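Local coordinates for protein lactaldehyde dehydrogenase (Escherichia coli BL21, PDB 2OPX) that irreversibly oxidises L-lactaldehyde to L-lactate with NAD, and also oxidises glycolaldehyde to glycolate, as a homotetramer in fucose and rhamnose breakdown, at residues V312-P317 and G362-P367; I323-L328 and F385-P390. All blocks are in the same frame, centred on the assembly; numbering follows the deposited sequence.

Contact 1 of 2, residues V312-P317 and G362-P367. With DXC ((3alpha,5beta,12alpha)-3,12-dihydroxycholan-24-oic acid), chain C.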
loop_
_atom_site.group_PDB
_atom_site.type_symbol
_atom_site.label_atom_id
_atom_site.label_comp_id
_atom_site.label_asym_id
_atom_site.label_seq_id
_atom_site.Cartn_x
_atom_site.Cartn_y
_atom_site.Cartn_z
ATOM N N VAL A 312 -23.874 34.297 17.886
ATOM C CA VAL A 312 -23.282 33.271 18.740
ATOM C C VAL A 312 -23.406 33.635 20.212
ATOM O O VAL A 312 -22.838 34.622 20.664
ATOM C CB VAL A 312 -21.792 33.052 18.418
ATOM C CG1 VAL A 312 -21.180 32.119 19.436
ATOM C CG2 VAL A 312 -21.644 32.463 17.031
ATOM N N GLN A 313 -24.153 32.829 20.953
ATOM C CA GLN A 313 -24.351 33.063 22.378
ATOM C C GLN A 313 -23.343 32.257 23.191
ATOM O O GLN A 313 -22.960 31.155 22.801
ATOM C CB GLN A 313 -25.780 32.670 22.783
ATOM C CG GLN A 313 -26.870 33.614 22.274
ATOM C CD GLN A 313 -27.047 34.846 23.157
ATOM O OE1 GLN A 313 -27.578 34.757 24.272
ATOM N NE2 GLN A 313 -26.598 36.000 22.665
ATOM N N PHE A 314 -22.913 32.813 24.318
ATOM C CA PHE A 314 -21.956 32.137 25.179
ATOM C C PHE A 314 -22.386 32.214 26.633
ATOM O O PHE A 314 -22.929 33.222 27.071
ATOM C CB PHE A 314 -20.568 32.761 25.037
ATOM C CG PHE A 314 -20.524 34.226 25.359
ATOM C CD1 PHE A 314 -20.823 35.174 24.389
ATOM C CD2 PHE A 314 -20.178 34.660 26.633
ATOM C CE1 PHE A 314 -20.775 36.535 24.681
ATOM C CE2 PHE A 314 -20.127 36.017 26.935
ATOM C CZ PHE A 314 -20.425 36.956 25.959
ATOM N N GLY A 315 -22.132 31.142 27.377
ATOM C CA GLY A 315 -22.494 31.114 28.779
ATOM C C GLY A 315 -21.859 29.986 29.570
ATOM O O GLY A 315 -20.891 29.368 29.132
ATOM N N ASN A 316 -22.397 29.733 30.757
ATOM C CA ASN A 316 -21.903 28.663 31.612
ATOM C C ASN A 316 -22.520 27.381 31.065
ATOM O O ASN A 316 -23.718 27.145 31.224
ATOM C CB ASN A 316 -22.359 28.879 33.050
ATOM C CG ASN A 316 -21.943 27.751 33.962
ATOM O OD1 ASN A 316 -21.857 26.600 33.536
ATOM N ND2 ASN A 316 -21.699 28.067 35.228
ATOM N N PRO A 317 -21.703 26.524 30.433
ATOM C CA PRO A 317 -22.160 25.261 29.844
ATOM C C PRO A 317 -22.969 24.338 30.752
ATOM O O PRO A 317 -23.808 23.578 30.271
ATOM C CB PRO A 317 -20.862 24.621 29.359
ATOM C CG PRO A 317 -19.870 25.110 30.346
ATOM C CD PRO A 317 -20.232 26.566 30.479
ATOM N N GLY A 362 -15.610 33.938 35.941
ATOM C CA GLY A 362 -15.469 33.163 34.724
ATOM C C GLY A 362 -14.571 33.867 33.730
ATOM O O GLY A 362 -14.167 35.011 33.949
ATOM N N TYR A 363 -14.250 33.189 32.634
ATOM C CA TYR A 363 -13.383 33.774 31.621
ATOM C C TYR A 363 -14.069 33.731 30.281
ATOM O O TYR A 363 -13.776 32.884 29.442
ATOM C CB TYR A 363 -12.058 33.022 31.574
ATOM C CG TYR A 363 -11.505 32.798 32.952
ATOM C CD1 TYR A 363 -11.515 31.531 33.527
ATOM C CD2 TYR A 363 -11.047 33.868 33.716
ATOM C CE1 TYR A 363 -11.089 31.333 34.834
ATOM C CE2 TYR A 363 -10.619 33.683 35.021
ATOM C CZ TYR A 363 -10.643 32.414 35.576
ATOM O OH TYR A 363 -10.226 32.222 36.875
ATOM N N TYR A 364 -14.990 34.665 30.091
ATOM C CA TYR A 364 -15.750 34.741 28.863
ATOM C C TYR A 364 -15.228 35.803 27.930
ATOM O O TYR A 364 -14.778 36.863 28.363
ATOM C CB TYR A 364 -17.213 35.034 29.181
ATOM C CG TYR A 364 -17.890 33.921 29.927
ATOM C CD1 TYR A 364 -18.368 32.796 29.252
ATOM C CD2 TYR A 364 -18.031 33.973 31.314
ATOM C CE1 TYR A 364 -18.974 31.744 29.939
ATOM C CE2 TYR A 364 -18.635 32.928 32.010
ATOM C CZ TYR A 364 -19.104 31.818 31.316
ATOM O OH TYR A 364 -19.713 30.788 31.995
ATOM N N TYR A 365 -15.269 35.497 26.640
ATOM C CA TYR A 365 -14.854 36.446 25.631
ATOM C C TYR A 365 -15.886 36.355 24.537
ATOM O O TYR A 365 -16.210 35.276 24.047
ATOM C CB TYR A 365 -13.470 36.136 25.084
ATOM C CG TYR A 365 -12.841 37.365 24.483
ATOM C CD1 TYR A 365 -13.006 37.677 23.136
ATOM C CD2 TYR A 365 -12.132 38.257 25.283
ATOM C CE1 TYR A 365 -12.477 38.853 22.604
ATOM C CE2 TYR A 365 -11.603 39.431 24.763
ATOM C CZ TYR A 365 -11.776 39.722 23.426
ATOM O OH TYR A 365 -11.239 40.880 22.922
ATOM N N PRO A 366 -16.432 37.498 24.139
ATOM C CA PRO A 366 -17.449 37.499 23.091
ATOM C C PRO A 366 -16.894 37.246 21.703
ATOM O O PRO A 366 -15.722 37.505 21.436
ATOM C CB PRO A 366 -18.044 38.893 23.216
ATOM C CG PRO A 366 -16.813 39.715 23.529
ATOM C CD PRO A 366 -16.105 38.870 24.571
ATOM N N PRO A 367 -17.729 36.708 20.807
ATOM C CA PRO A 367 -17.289 36.448 19.437
ATOM C C PRO A 367 -16.786 37.801 18.942
ATOM O O PRO A 367 -17.416 38.827 19.180
ATOM C CB PRO A 367 -18.576 36.031 18.737
ATOM C CG PRO A 367 -19.324 35.326 19.821
ATOM C CD PRO A 367 -19.098 36.211 21.030
HETATM C C1 DXC C . -24.473 33.483 30.400
HETATM C C2 DXC C . -24.803 34.995 30.464
HETATM C C3 DXC C . -23.535 35.854 30.184
HETATM C C4 DXC C . -22.336 35.487 31.160
HETATM C C5 DXC C . -22.078 33.961 31.140
HETATM C C6 DXC C . -23.357 33.123 31.410
HETATM C C7 DXC C . -23.866 37.369 30.237
HETATM C C8 DXC C . -24.067 37.894 31.672
HETATM C C9 DXC C . -22.879 37.584 32.610
HETATM C C10 DXC C . -22.584 36.042 32.628
HETATM C C11 DXC C . -23.100 38.079 34.070
HETATM C C12 DXC C . -21.900 37.789 35.046
HETATM C C13 DXC C . -21.658 36.243 35.038
HETATM C C14 DXC C . -21.416 35.700 33.599
HETATM C C15 DXC C . -23.429 39.534 34.342
HETATM C C16 DXC C . -23.446 39.550 35.859
HETATM C C17 DXC C . -22.514 38.418 36.395
HETATM C C18 DXC C . -21.043 36.061 30.540
HETATM C C19 DXC C . -21.610 38.968 37.592
HETATM O O1 DXC C . -22.790 35.539 35.574
HETATM O O2 DXC C . -25.653 32.709 30.673
HETATM C C20 DXC C . -20.599 38.482 34.482
HETATM C C21 DXC C . -20.680 37.906 38.220
HETATM C C22 DXC C . -19.964 38.365 39.537
HETATM C C23 DXC C . -20.811 39.284 40.463
HETATM O O3 DXC C . -21.612 38.759 41.285
HETATM O O4 DXC C . -20.678 40.543 40.366
HETATM C C24 DXC C . -20.785 40.204 37.178
#
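Val312 opens the contact against the ring of Pro367. Its CB lies 3.6 Å from Pro367 CG, and its CG1, anti to the backbone N (chi1 173°), reaches the same carbon. Val312 also packs on Val274 and Val278 of helix 266-278. Phe314 follows and fills the middle. Its CG sits between the backbone N and the carbonyl carbon (chi1 58°), which carries the ring across to residues 364-367. One ortho carbon, CD1, is 3.9 Å from Pro367 CD. Next to it, CE1 lies 3.8 Å from Pro366 CA. The other ortho carbon, CD2, is 3.7 Å from Tyr364 CD1, which comes in at the edge of the phenylalanine ring. Both segments are irregular and run in nearly opposite directions. They belong to the catalytic α/β domain of the aldehyde dehydrogenase fold, the one that carries the active-site cysteine. Residues 312-317 leave helix 295-311, and residues 362-367 lead into strand 368-371. At Gly315 the carbonyl O meets the edge of the Tyr364 ring, 3.2 Å from CE1. Gly315 CA is 3.4 Å from C6 of a bound deoxycholate. The same steroid covers one face of the Tyr364 ring, its C5 3.6 Å above the plane and offset toward the rim. Phe314 CE2 also reaches the steroid, at C18. Asn316 ends the contact. Its CB is 3.4 Å from Tyr364 OH, while its OD1 is taken by Ala318 N. The Asn316 side chain also touches Thr31, and that of Tyr364 touches Ala30. Arg320 NH1 is also hydrogen-bonded to the steroid.

Contact 2 of 2, residues I323-L328 and F385-P390. With DXC ((3alpha,5beta,12alpha)-3,12-dihydroxycholan-24-oic acid), chain D.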
loop_
_atom_site.group_PDB
_atom_site.type_symbol
_atom_site.label_atom_id
_atom_site.label_comp_id
_atom_site.label_asym_id
_atom_site.label_seq_id
_atom_site.Cartn_x
_atom_site.Cartn_y
_atom_site.Cartn_z
ATOM N N ILE A 323 -26.334 27.653 24.258
ATOM C CA ILE A 323 -25.193 28.484 23.900
ATOM C C ILE A 323 -24.252 27.738 22.968
ATOM O O ILE A 323 -24.250 26.509 22.925
ATOM C CB ILE A 323 -24.402 28.923 25.142
ATOM C CG1 ILE A 323 -24.034 27.704 25.984
ATOM C CG2 ILE A 323 -25.221 29.898 25.956
ATOM C CD1 ILE A 323 -23.145 28.026 27.161
ATOM N N ALA A 324 -23.451 28.490 22.222
ATOM C CA ALA A 324 -22.503 27.912 21.281
ATOM C C ALA A 324 -21.105 27.877 21.876
ATOM O O ALA A 324 -20.271 27.079 21.460
ATOM C CB ALA A 324 -22.493 28.721 19.988
ATOM N N MET A 325 -20.854 28.751 22.845
ATOM C CA MET A 325 -19.545 28.818 23.481
ATOM C C MET A 325 -19.611 28.832 24.994
ATOM O O MET A 325 -20.599 29.270 25.596
ATOM C CB MET A 325 -18.791 30.081 23.066
ATOM C CG MET A 325 -18.672 30.322 21.599
ATOM S SD MET A 325 -17.443 31.595 21.317
ATOM C CE MET A 325 -18.038 32.937 22.378
ATOM N N GLY A 326 -18.527 28.365 25.600
ATOM C CA GLY A 326 -18.419 28.375 27.041
ATOM C C GLY A 326 -17.324 29.387 27.310
ATOM O O GLY A 326 -16.977 30.169 26.420
ATOM N N PRO A 327 -16.758 29.416 28.517
ATOM C CA PRO A 327 -15.693 30.382 28.787
ATOM C C PRO A 327 -14.367 29.867 28.229
ATOM O O PRO A 327 -14.283 28.731 27.767
ATOM C CB PRO A 327 -15.674 30.440 30.305
ATOM C CG PRO A 327 -15.966 29.002 30.670
ATOM C CD PRO A 327 -17.117 28.663 29.731
ATOM N N LEU A 328 -13.341 30.708 28.251
ATOM C CA LEU A 328 -12.028 30.282 27.796
ATOM C C LEU A 328 -11.487 29.439 28.949
ATOM O O LEU A 328 -11.993 29.521 30.070
ATOM C CB LEU A 328 -11.118 31.485 27.542
ATOM C CG LEU A 328 -11.501 32.377 26.359
ATOM C CD1 LEU A 328 -10.450 33.466 26.182
ATOM C CD2 LEU A 328 -11.608 31.543 25.101
ATOM N N PHE A 385 -6.660 31.565 19.522
ATOM C CA PHE A 385 -7.265 30.613 20.443
ATOM C C PHE A 385 -8.357 31.292 21.271
ATOM O O PHE A 385 -8.409 31.168 22.494
ATOM C CB PHE A 385 -6.206 29.992 21.356
ATOM C CG PHE A 385 -6.189 28.492 21.313
ATOM C CD1 PHE A 385 -5.942 27.822 20.115
ATOM C CD2 PHE A 385 -6.457 27.744 22.455
ATOM C CE1 PHE A 385 -5.962 26.424 20.053
ATOM C CE2 PHE A 385 -6.480 26.343 22.404
ATOM C CZ PHE A 385 -6.233 25.684 21.200
ATOM N N GLY A 386 -9.222 32.014 20.565
ATOM C CA GLY A 386 -10.332 32.723 21.171
ATOM C C GLY A 386 -11.320 32.943 20.047
ATOM O O GLY A 386 -10.965 32.727 18.894
ATOM N N PRO A 387 -12.559 33.364 20.324
ATOM C CA PRO A 387 -13.523 33.576 19.237
ATOM C C PRO A 387 -13.300 34.868 18.443
ATOM O O PRO A 387 -14.249 35.584 18.132
ATOM C CB PRO A 387 -14.860 33.568 19.971
ATOM C CG PRO A 387 -14.508 34.221 21.278
ATOM C CD PRO A 387 -13.189 33.563 21.642
ATOM N N VAL A 388 -12.048 35.157 18.110
ATOM C CA VAL A 388 -11.714 36.366 17.371
ATOM C C VAL A 388 -11.470 36.036 15.906
ATOM O O VAL A 388 -10.700 35.133 15.591
ATOM C CB VAL A 388 -10.460 37.016 17.956
ATOM C CG1 VAL A 388 -10.210 38.361 17.299
ATOM C CG2 VAL A 388 -10.619 37.156 19.453
ATOM N N LEU A 389 -12.116 36.774 15.009
ATOM C CA LEU A 389 -11.969 36.515 13.586
ATOM C C LEU A 389 -11.562 37.715 12.746
ATOM O O LEU A 389 -12.378 38.600 12.486
ATOM C CB LEU A 389 -13.272 35.947 13.014
ATOM C CG LEU A 389 -13.207 34.544 12.400
ATOM C CD1 LEU A 389 -14.474 34.288 11.605
ATOM C CD2 LEU A 389 -11.985 34.417 11.495
ATOM N N PRO A 390 -10.291 37.763 12.313
ATOM C CA PRO A 390 -9.814 38.874 11.488
ATOM C C PRO A 390 -10.173 38.556 10.039
ATOM O O PRO A 390 -10.223 37.387 9.645
ATOM C CB PRO A 390 -8.311 38.859 11.734
ATOM C CG PRO A 390 -8.025 37.396 11.854
ATOM C CD PRO A 390 -9.168 36.897 12.722
HETATM C C1 DXC D . -22.078 18.367 15.513
HETATM C C2 DXC D . -21.817 19.754 14.879
HETATM C C3 DXC D . -20.921 20.624 15.803
HETATM C C4 DXC D . -21.527 20.768 17.260
HETATM C C5 DXC D . -21.874 19.371 17.835
HETATM C C6 DXC D . -22.743 18.510 16.894
HETATM C C7 DXC D . -20.628 22.012 15.170
HETATM C C8 DXC D . -21.807 22.999 15.249
HETATM C C9 DXC D . -22.363 23.186 16.678
HETATM C C10 DXC D . -22.758 21.786 17.290
HETATM C C11 DXC D . -23.590 24.161 16.749
HETATM C C12 DXC D . -24.169 24.365 18.199
HETATM C C13 DXC D . -24.559 22.942 18.745
HETATM C C14 DXC D . -23.362 21.949 18.712
HETATM C C15 DXC D . -23.470 25.597 16.194
HETATM C C16 DXC D . -24.664 26.330 16.827
HETATM C C17 DXC D . -25.361 25.353 17.813
HETATM C C18 DXC D . -20.377 21.224 18.185
HETATM C C19 DXC D . -26.285 26.101 18.896
HETATM O O1 DXC D . -25.616 22.355 17.960
HETATM O O2 DXC D . -22.913 17.578 14.654
HETATM C C20 DXC D . -23.049 24.978 19.124
HETATM C C21 DXC D . -26.977 25.113 19.877
HETATM C C22 DXC D . -27.928 25.762 20.914
HETATM C C23 DXC D . -29.240 26.282 20.311
HETATM O O3 DXC D . -30.176 25.471 20.080
HETATM O O4 DXC D . -29.347 27.514 20.068
HETATM C C24 DXC D . -25.550 27.236 19.643
#
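Met325 and Leu328 pack onto the turn that leads into strand 388-394. This strand belongs to the mixed sheet of the catalytic α/β domain of the aldehyde dehydrogenase fold, which carries Cys285. Met325 has CG anti to the carbonyl carbon (chi1 -52°). Its chain is extended at chi2 and then bends at chi3 (-53°). The bend places both SD and CE against the Pro387 ring. The closest approach is Met325 SD to Pro387 CB, at 3.5 Å. Met325 CE lies 3.9 Å from Pro387 CG. The methionine and proline side chains cross at a slant. Met325 also touches Val278 of helix 266-278 and Ser281. Leu328 likewise has CG anti to its carbonyl carbon. It works through one branch, CD2, which is 4.3 Å from Pro387 CD and a similar distance from Gly386 CA. Leu328 also touches Leu334 and Val337 of helix 331-347. Phe385 meets Leu328 through its backbone, while its side chain comes within about 4 Å of that of Cys285 (nearest atoms), the inferred nucleophile. At the far end of residues 323-328, a second deoxycholate rests on Ala324, whose CB is 3.4 Å from steroid C24.

Contacts 1 and 2 adjoin, with centres about 7 Å apart. Their segments alternate along the chain: 312-317, 323-328, 362-367, 385-390. The first two lie in the loop between helices 295-311 and 331-347. Residues 362-367 precede strand 368-371, and 385-390 runs into and includes the start of strand 388-394. These two strands pair in parallel in one mixed sheet. Probable backbone hydrogen bonds join the contacts directly, Gln313 O with Ala324 N and Tyr363 O with Leu328 N. The shared loop is thus bonded to the lead-in of strand 368-371 and packs on the start of strand 388-394, within the catalytic domain.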